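3-methyladenine DNA glycosylase (Helicobacter pylori, PDB 1PU6) probably excises 3-methyladenine and related alkylated bases from DNA, as a helix-hairpin-helix glycosylase of base excision repair. Local coordinates at residues V118-L123 and A136-A141; G130-D135 and V148-S153; K144-V149 and E169-F174. One frame throughout, in Å; residues are numbered along the deposited sequence.

Interaction 1: V118-L123 and A136-A141; sequences VTREWL and AILCYA. Unlike the reference sequence in segment 118-123: R120 (reference Lys). Unlike the reference sequence in segment 136-141: A141 (reference Val).
The backbones of 118-123 and 136-141 come nearest at R120 and L138, whose CA atoms are 7.2 Å apart, and stand a little wider at L123 and I137. L138 contributes the largest share of the buried surface. Its two methyls divide the work: CD1 sits 3.6 Å from CB of R120, meeting the root of that side chain at about a right angle, while CD2 reaches CG1 of V118 at 3.8 Å. With CG beside the backbone N (chi1 -69°), the L138 branch leans toward helix 120-124 although its CB sets off to the flank. The L123 side chain slides past it in the opposite direction, placing CD1 3.9 Å from L138 CD2 and 4.0 Å from I137 CG2. Helices 120-124 and 131-141 are the two arms of the helix-hairpin-helix motif, closing on each other at this apolar seam. The first arm starts at T119, whose OG1 accepts from W122 N at 3.2 Å as an N-cap bond. Beyond its CB and CG, R120 turns away, and its guanidinium makes salt bridges with D135 and D168. I137 also packs on L34, A37 and V38 of helix 31-39, and F114 touches both L123 and I137.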
# COMPACT_ATOMS: atom_id res chain seq x y z
N VAL A 118 11.40 -0.19 -10.58
CA VAL A 118 10.03 -0.57 -10.94
C VAL A 118 9.18 0.65 -11.37
O VAL A 118 9.37 1.77 -10.86
CB VAL A 118 9.35 -1.37 -9.79
CG1 VAL A 118 9.12 -0.52 -8.61
CG2 VAL A 118 8.07 -2.07 -10.30
N THR A 119 8.29 0.41 -12.34
CA THR A 119 7.30 1.39 -12.75
C THR A 119 5.89 0.87 -12.47
O THR A 119 5.65 -0.36 -12.38
CB THR A 119 7.37 1.74 -14.22
OG1 THR A 119 7.09 0.56 -15.00
CG2 THR A 119 8.73 2.18 -14.63
N ARG A 120 4.95 1.79 -12.35
CA ARG A 120 3.56 1.39 -12.16
C ARG A 120 3.07 0.44 -13.29
O ARG A 120 2.37 -0.55 -13.02
CB ARG A 120 2.70 2.64 -12.12
CG ARG A 120 1.28 2.30 -11.74
CD ARG A 120 0.34 3.34 -12.18
NE ARG A 120 -0.78 3.53 -11.26
CZ ARG A 120 -1.97 4.01 -11.60
NH1 ARG A 120 -2.27 4.29 -12.89
NH2 ARG A 120 -2.88 4.22 -10.62
N GLU A 121 3.44 0.75 -14.53
CA GLU A 121 2.93 -0.06 -15.65
C GLU A 121 3.49 -1.49 -15.61
O GLU A 121 2.78 -2.45 -15.99
CB GLU A 121 3.23 0.65 -16.97
CG GLU A 121 2.42 1.96 -17.09
CD GLU A 121 3.02 3.13 -16.24
OE1 GLU A 121 2.20 4.02 -15.80
OE2 GLU A 121 4.28 3.19 -15.94
N TRP A 122 4.75 -1.63 -15.16
CA TRP A 122 5.29 -2.97 -14.98
C TRP A 122 4.42 -3.78 -13.96
O TRP A 122 4.04 -4.95 -14.19
CB TRP A 122 6.75 -2.85 -14.50
CG TRP A 122 7.44 -4.23 -14.50
CD1 TRP A 122 8.23 -4.77 -15.51
CD2 TRP A 122 7.40 -5.21 -13.44
NE1 TRP A 122 8.60 -6.05 -15.17
CE2 TRP A 122 8.18 -6.32 -13.88
CE3 TRP A 122 6.81 -5.25 -12.16
CZ2 TRP A 122 8.33 -7.51 -13.09
CZ3 TRP A 122 7.01 -6.43 -11.36
CH2 TRP A 122 7.74 -7.54 -11.86
N LEU A 123 4.04 -3.14 -12.87
CA LEU A 123 3.22 -3.86 -11.82
C LEU A 123 1.80 -4.21 -12.37
O LEU A 123 1.29 -5.33 -12.13
CB LEU A 123 3.09 -2.98 -10.58
CG LEU A 123 4.41 -2.90 -9.79
CD1 LEU A 123 4.30 -1.73 -8.76
CD2 LEU A 123 4.72 -4.26 -9.06
N ALA A 136 0.13 0.93 -3.83
CA ALA A 136 0.56 0.66 -2.44
C ALA A 136 1.96 0.05 -2.42
O ALA A 136 2.79 0.37 -1.53
CB ALA A 136 -0.46 -0.26 -1.72
N ILE A 137 2.27 -0.79 -3.41
CA ILE A 137 3.65 -1.30 -3.51
C ILE A 137 4.61 -0.11 -3.79
O ILE A 137 5.68 0.04 -3.15
CB ILE A 137 3.74 -2.38 -4.64
CG1 ILE A 137 2.95 -3.63 -4.24
CG2 ILE A 137 5.26 -2.68 -5.00
CD1 ILE A 137 2.72 -4.65 -5.42
N LEU A 138 4.27 0.74 -4.79
CA LEU A 138 5.18 1.87 -5.12
C LEU A 138 5.44 2.82 -3.92
O LEU A 138 6.61 3.23 -3.66
CB LEU A 138 4.62 2.72 -6.27
CG LEU A 138 4.64 1.98 -7.60
CD1 LEU A 138 3.83 2.72 -8.67
CD2 LEU A 138 6.04 1.67 -8.15
N CYS A 139 4.38 3.16 -3.20
CA CYS A 139 4.55 4.06 -2.04
C CYS A 139 5.15 3.35 -0.84
O CYS A 139 6.21 3.75 -0.34
CB CYS A 139 3.15 4.68 -1.66
SG CYS A 139 3.30 5.79 -0.28
N TYR A 140 4.47 2.31 -0.34
CA TYR A 140 4.81 1.74 0.97
C TYR A 140 5.91 0.68 0.95
O TYR A 140 6.45 0.36 2.01
CB TYR A 140 3.56 1.11 1.61
CG TYR A 140 2.51 2.17 1.87
CD1 TYR A 140 2.62 3.01 3.03
CD2 TYR A 140 1.38 2.27 1.04
CE1 TYR A 140 1.63 3.94 3.35
CE2 TYR A 140 0.36 3.24 1.35
CZ TYR A 140 0.52 4.05 2.50
OH TYR A 140 -0.44 4.99 2.75
N ALA A 141 6.21 0.14 -0.23
CA ALA A 141 7.38 -0.73 -0.34
C ALA A 141 8.57 -0.03 -0.99
O ALA A 141 9.68 -0.31 -0.59
CB ALA A 141 7.08 -2.07 -1.07

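Interaction 2: G130-D135 and V148-S153; sequences GKESAD and VVDKYS
E132 is the first residue of 130-135 to reach 148-153, two places past the N-cap G130 that starts helix 131-141. With CG anti to the backbone N (chi1 -176°) and an extended chain, it lies across V148 at about a right angle, its CG 3.9 Å from V148 CG1 and 3.5 Å from the carbonyl O of V149. Its carboxylate ends beside the root of D150, OE2 lying 3.3 Å from D150 CB, and the two carboxylate planes stand 85° apart. A water bridges the segments here, donating to E132 OE2 at 2.8 Å and accepting from K151 N at 3.0 Å. A beta-mercaptoethanol molecule, probably from the crystallisation liquor, is bound close by.

The loop that leads into helix 151-159 passes the start of the second helix of the helix-hairpin-helix motif here. D150 lies about twenty residues past the hairpin, a spacing consistent with the conserved aspartate of HhH-GPD glycosylases. It is also the N-cap of its helix: S153 N donates to D150 OD2 at 2.8 Å from above the carboxylate plane, and S153 OG donates to the same oxygen nearly along its C-O axis, the two coming from opposite faces.

D135 closes the walk: V148 CG2 rests 3.6 Å from its carbonyl carbon, while its carboxylate is taken by Y167, R120 and Q171.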
# COMPACT_ATOMS: atom_id res chain seq x y z
N GLY A 130 -4.33 -4.98 -9.16
CA GLY A 130 -5.07 -3.77 -9.50
C GLY A 130 -4.30 -2.48 -9.17
O GLY A 130 -3.17 -2.51 -8.62
N LYS A 131 -4.89 -1.35 -9.52
CA LYS A 131 -4.21 -0.06 -9.32
C LYS A 131 -3.90 0.24 -7.86
O LYS A 131 -2.81 0.74 -7.54
CB LYS A 131 -5.00 1.08 -9.99
CG LYS A 131 -4.82 1.05 -11.45
CD LYS A 131 -5.68 2.13 -12.10
CE LYS A 131 -5.45 2.08 -13.62
NZ LYS A 131 -6.19 3.12 -14.26
N GLU A 132 -4.85 -0.04 -6.96
CA GLU A 132 -4.65 0.21 -5.53
C GLU A 132 -3.46 -0.57 -5.02
O GLU A 132 -2.60 -0.01 -4.30
CB GLU A 132 -5.94 -0.09 -4.74
CG GLU A 132 -5.80 0.25 -3.25
CD GLU A 132 -7.08 -0.08 -2.44
OE1 GLU A 132 -7.01 -0.31 -1.20
OE2 GLU A 132 -8.16 -0.12 -3.06
N SER A 133 -3.38 -1.86 -5.37
CA SER A 133 -2.25 -2.72 -4.94
C SER A 133 -0.94 -2.25 -5.59
O SER A 133 0.11 -2.19 -4.87
CB SER A 133 -2.49 -4.19 -5.32
OG SER A 133 -3.44 -4.80 -4.41
N ALA A 134 -0.97 -1.92 -6.89
CA ALA A 134 0.30 -1.46 -7.56
C ALA A 134 0.80 -0.16 -6.87
O ALA A 134 2.01 0.00 -6.57
CB ALA A 134 0.07 -1.15 -9.02
N ASP A 135 -0.11 0.76 -6.63
CA ASP A 135 0.33 2.04 -6.00
C ASP A 135 0.78 1.85 -4.55
O ASP A 135 1.72 2.55 -4.08
CB ASP A 135 -0.79 3.03 -6.09
CG ASP A 135 -0.95 3.57 -7.51
OD1 ASP A 135 -2.03 4.13 -7.83
OD2 ASP A 135 -0.08 3.40 -8.40
N VAL A 148 -1.75 6.51 -2.79
CA VAL A 148 -2.74 5.45 -2.99
C VAL A 148 -4.12 6.06 -2.77
O VAL A 148 -4.29 6.89 -1.86
CB VAL A 148 -2.54 4.35 -1.94
CG1 VAL A 148 -3.68 3.32 -1.98
CG2 VAL A 148 -1.17 3.69 -2.16
N VAL A 149 -5.09 5.67 -3.62
CA VAL A 149 -6.53 5.92 -3.34
C VAL A 149 -7.31 4.63 -3.41
O VAL A 149 -6.76 3.58 -3.77
CB VAL A 149 -7.15 7.02 -4.27
CG1 VAL A 149 -6.39 8.39 -4.03
CG2 VAL A 149 -7.13 6.61 -5.75
N ASP A 150 -8.59 4.66 -3.01
CA ASP A 150 -9.35 3.40 -2.73
C ASP A 150 -10.83 3.79 -2.50
O ASP A 150 -11.17 4.97 -2.57
CB ASP A 150 -8.81 2.70 -1.45
CG ASP A 150 -8.75 3.62 -0.24
OD1 ASP A 150 -8.34 3.14 0.85
OD2 ASP A 150 -9.12 4.82 -0.25
N LYS A 151 -11.68 2.80 -2.22
CA LYS A 151 -13.10 3.05 -1.95
C LYS A 151 -13.26 4.03 -0.77
O LYS A 151 -14.11 4.93 -0.81
CB LYS A 151 -13.86 1.74 -1.65
CG LYS A 151 -15.39 1.95 -1.63
N TYR A 152 -12.42 3.90 0.27
CA TYR A 152 -12.54 4.84 1.39
C TYR A 152 -12.36 6.28 0.92
O TYR A 152 -13.08 7.16 1.34
CB TYR A 152 -11.53 4.56 2.48
CG TYR A 152 -11.73 3.31 3.29
CD1 TYR A 152 -10.66 2.43 3.50
CD2 TYR A 152 -12.94 3.02 3.90
CE1 TYR A 152 -10.79 1.28 4.30
CE2 TYR A 152 -13.08 1.88 4.69
CZ TYR A 152 -11.99 1.01 4.89
OH TYR A 152 -12.11 -0.14 5.65
N SER A 153 -11.35 6.53 0.06
CA SER A 153 -11.02 7.90 -0.38
C SER A 153 -12.17 8.43 -1.21
O SER A 153 -12.51 9.62 -1.15
CB SER A 153 -9.75 7.91 -1.26
OG SER A 153 -8.67 7.40 -0.50
O HOH W 1 -10.80 -0.04 -2.05

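Interaction 3: K144-V149 and E169-F174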
# COMPACT_ATOMS: atom_id res chain seq x y z
N LYS A 144 8.25 5.61 -3.42
CA LYS A 144 8.01 6.51 -4.56
C LYS A 144 6.96 7.55 -4.24
O LYS A 144 6.11 7.33 -3.33
CB LYS A 144 7.46 5.75 -5.78
CG LYS A 144 8.31 4.62 -6.23
CD LYS A 144 9.61 5.04 -6.68
CE LYS A 144 10.19 3.85 -7.47
NZ LYS A 144 11.50 4.26 -8.01
N GLU A 145 7.03 8.67 -4.97
CA GLU A 145 6.08 9.79 -4.75
C GLU A 145 4.76 9.49 -5.43
O GLU A 145 4.47 10.00 -6.50
CB GLU A 145 6.66 11.15 -5.22
CG GLU A 145 7.90 11.55 -4.40
CD GLU A 145 8.71 12.72 -4.99
OE1 GLU A 145 9.62 13.20 -4.24
OE2 GLU A 145 8.49 13.14 -6.20
N VAL A 146 3.99 8.58 -4.82
CA VAL A 146 2.69 8.12 -5.32
C VAL A 146 1.71 8.13 -4.15
O VAL A 146 2.03 7.60 -3.05
CB VAL A 146 2.82 6.65 -5.80
CG1 VAL A 146 1.49 6.06 -6.12
CG2 VAL A 146 3.75 6.65 -7.05
N MET A 147 0.51 8.69 -4.34
CA MET A 147 -0.53 8.59 -3.29
C MET A 147 -1.58 7.51 -3.65
O MET A 147 -2.25 7.62 -4.67
CB MET A 147 -1.25 9.93 -3.04
CG MET A 147 -1.99 9.83 -1.56
SD MET A 147 -2.55 11.33 -1.11
CE MET A 147 -4.02 10.79 -0.15
N VAL A 148 -1.75 6.51 -2.79
CA VAL A 148 -2.74 5.45 -2.99
C VAL A 148 -4.12 6.06 -2.77
O VAL A 148 -4.29 6.89 -1.86
CB VAL A 148 -2.54 4.35 -1.94
CG1 VAL A 148 -3.68 3.32 -1.98
CG2 VAL A 148 -1.17 3.69 -2.16
N VAL A 149 -5.09 5.67 -3.62
CA VAL A 149 -6.53 5.92 -3.34
C VAL A 149 -7.31 4.63 -3.41
O VAL A 149 -6.76 3.58 -3.77
CB VAL A 149 -7.15 7.02 -4.27
CG1 VAL A 149 -6.39 8.39 -4.03
CG2 VAL A 149 -7.13 6.61 -5.75
N GLU A 169 -7.96 9.77 -11.84
CA GLU A 169 -8.41 11.15 -11.62
C GLU A 169 -8.59 11.47 -10.14
O GLU A 169 -8.24 12.55 -9.71
CB GLU A 169 -9.72 11.37 -12.39
CG GLU A 169 -9.44 11.29 -13.90
CD GLU A 169 -10.68 11.51 -14.76
OE1 GLU A 169 -10.59 11.29 -16.01
OE2 GLU A 169 -11.71 11.96 -14.22
N LEU A 170 -9.05 10.49 -9.37
CA LEU A 170 -9.16 10.61 -7.93
C LEU A 170 -7.74 10.77 -7.31
O LEU A 170 -7.47 11.64 -6.47
CB LEU A 170 -9.81 9.35 -7.41
CG LEU A 170 -10.55 9.32 -6.09
CD1 LEU A 170 -10.63 7.96 -5.39
CD2 LEU A 170 -10.93 10.56 -5.28
N GLN A 171 -6.83 9.92 -7.76
CA GLN A 171 -5.43 10.06 -7.37
C GLN A 171 -4.83 11.46 -7.74
O GLN A 171 -4.09 12.08 -6.95
CB GLN A 171 -4.62 8.98 -8.02
CG GLN A 171 -3.15 9.06 -7.77
CD GLN A 171 -2.48 7.81 -8.32
OE1 GLN A 171 -2.50 7.61 -9.55
NE2 GLN A 171 -1.96 6.95 -7.44
N HIS A 172 -5.08 11.92 -8.97
CA HIS A 172 -4.51 13.18 -9.38
C HIS A 172 -5.07 14.33 -8.57
O HIS A 172 -4.33 15.25 -8.21
CB HIS A 172 -4.79 13.45 -10.89
CG HIS A 172 -4.00 14.63 -11.43
ND1 HIS A 172 -4.50 15.50 -12.37
CD2 HIS A 172 -2.72 15.03 -11.19
CE1 HIS A 172 -3.59 16.42 -12.66
NE2 HIS A 172 -2.51 16.18 -11.94
N PHE A 173 -6.37 14.27 -8.23
CA PHE A 173 -6.95 15.28 -7.34
C PHE A 173 -6.17 15.31 -6.02
O PHE A 173 -5.78 16.40 -5.52
CB PHE A 173 -8.44 14.94 -6.98
CG PHE A 173 -8.99 15.83 -5.87
CD1 PHE A 173 -8.90 15.43 -4.52
CD2 PHE A 173 -9.55 17.09 -6.15
CE1 PHE A 173 -9.38 16.21 -3.51
CE2 PHE A 173 -10.04 17.91 -5.10
CZ PHE A 173 -9.93 17.47 -3.78
N PHE A 174 -5.91 14.13 -5.43
CA PHE A 174 -5.19 14.11 -4.12
C PHE A 174 -3.72 14.57 -4.25
O PHE A 174 -3.24 15.39 -3.44
CB PHE A 174 -5.33 12.75 -3.44
CG PHE A 174 -6.60 12.62 -2.62
CD1 PHE A 174 -6.71 13.26 -1.38
CD2 PHE A 174 -7.71 11.88 -3.10
CE1 PHE A 174 -7.90 13.19 -0.62
CE2 PHE A 174 -8.91 11.76 -2.34
CZ PHE A 174 -9.01 12.43 -1.10
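Q171 reaches from helix 167-179 to the carbonyl of M147 and donates NE2 to M147 O at 2.9 Å. The bond is nearly straight (173° at the hydrogen) and lies in the amide plane of Q171, but the donor stands well above the carbonyl plane of M147. V146 CG1 packs against the same nitrogen, crossing Q171 obliquely. Next to this polar link the apolar side chains interlock. V149 sends CG2 to L170 CD1 and CG1 to F174 CD2, both at 3.8 Å, so one methyl meets the leucine and the other the ring. M147 has CG anti to the backbone N (chi1 -162°), which carries its CE to within 3.9 Å of F174 CD1; its SD lies 5.4 Å from the ring centroid, an oblique Met-aromatic contact. Further out, L157 of helix 151-159 covers L170 and F174, and Y199 and F202 of helix 195-203 flank M147. E175 accepts from M147 N, while D135 OD1 accepts a second bond from Q171 NE2. Two acceptors on one nitrogen favour this orientation of the Q171 amide, since the flipped one would turn OE1 toward both oxygens, and the N-H and C=O of M147 are both satisfied by side chains of helix 167-179.

The three contacts form a compact group within the HhH-GPD range, their centres about 9 to 12 Å apart. Interaction 1 joins the two arms of the helix-hairpin-helix, interaction 2 sets the start of the second arm, helix 131-141, against the run into helix 151-159, and interaction 3 holds that same run to helix 167-179. Along the chain, interactions 1 and 2 alternate their segments, whereas interaction 3 opens only after interaction 1 has closed and shares V148 and V149 with interaction 2. D135 ties all three, being bonded to R120 and to Q171. The likely DNA-binding hairpin and the probable active-site aspartate are thus linked through neighbouring contacts that share helix 131-141 and the loop after it.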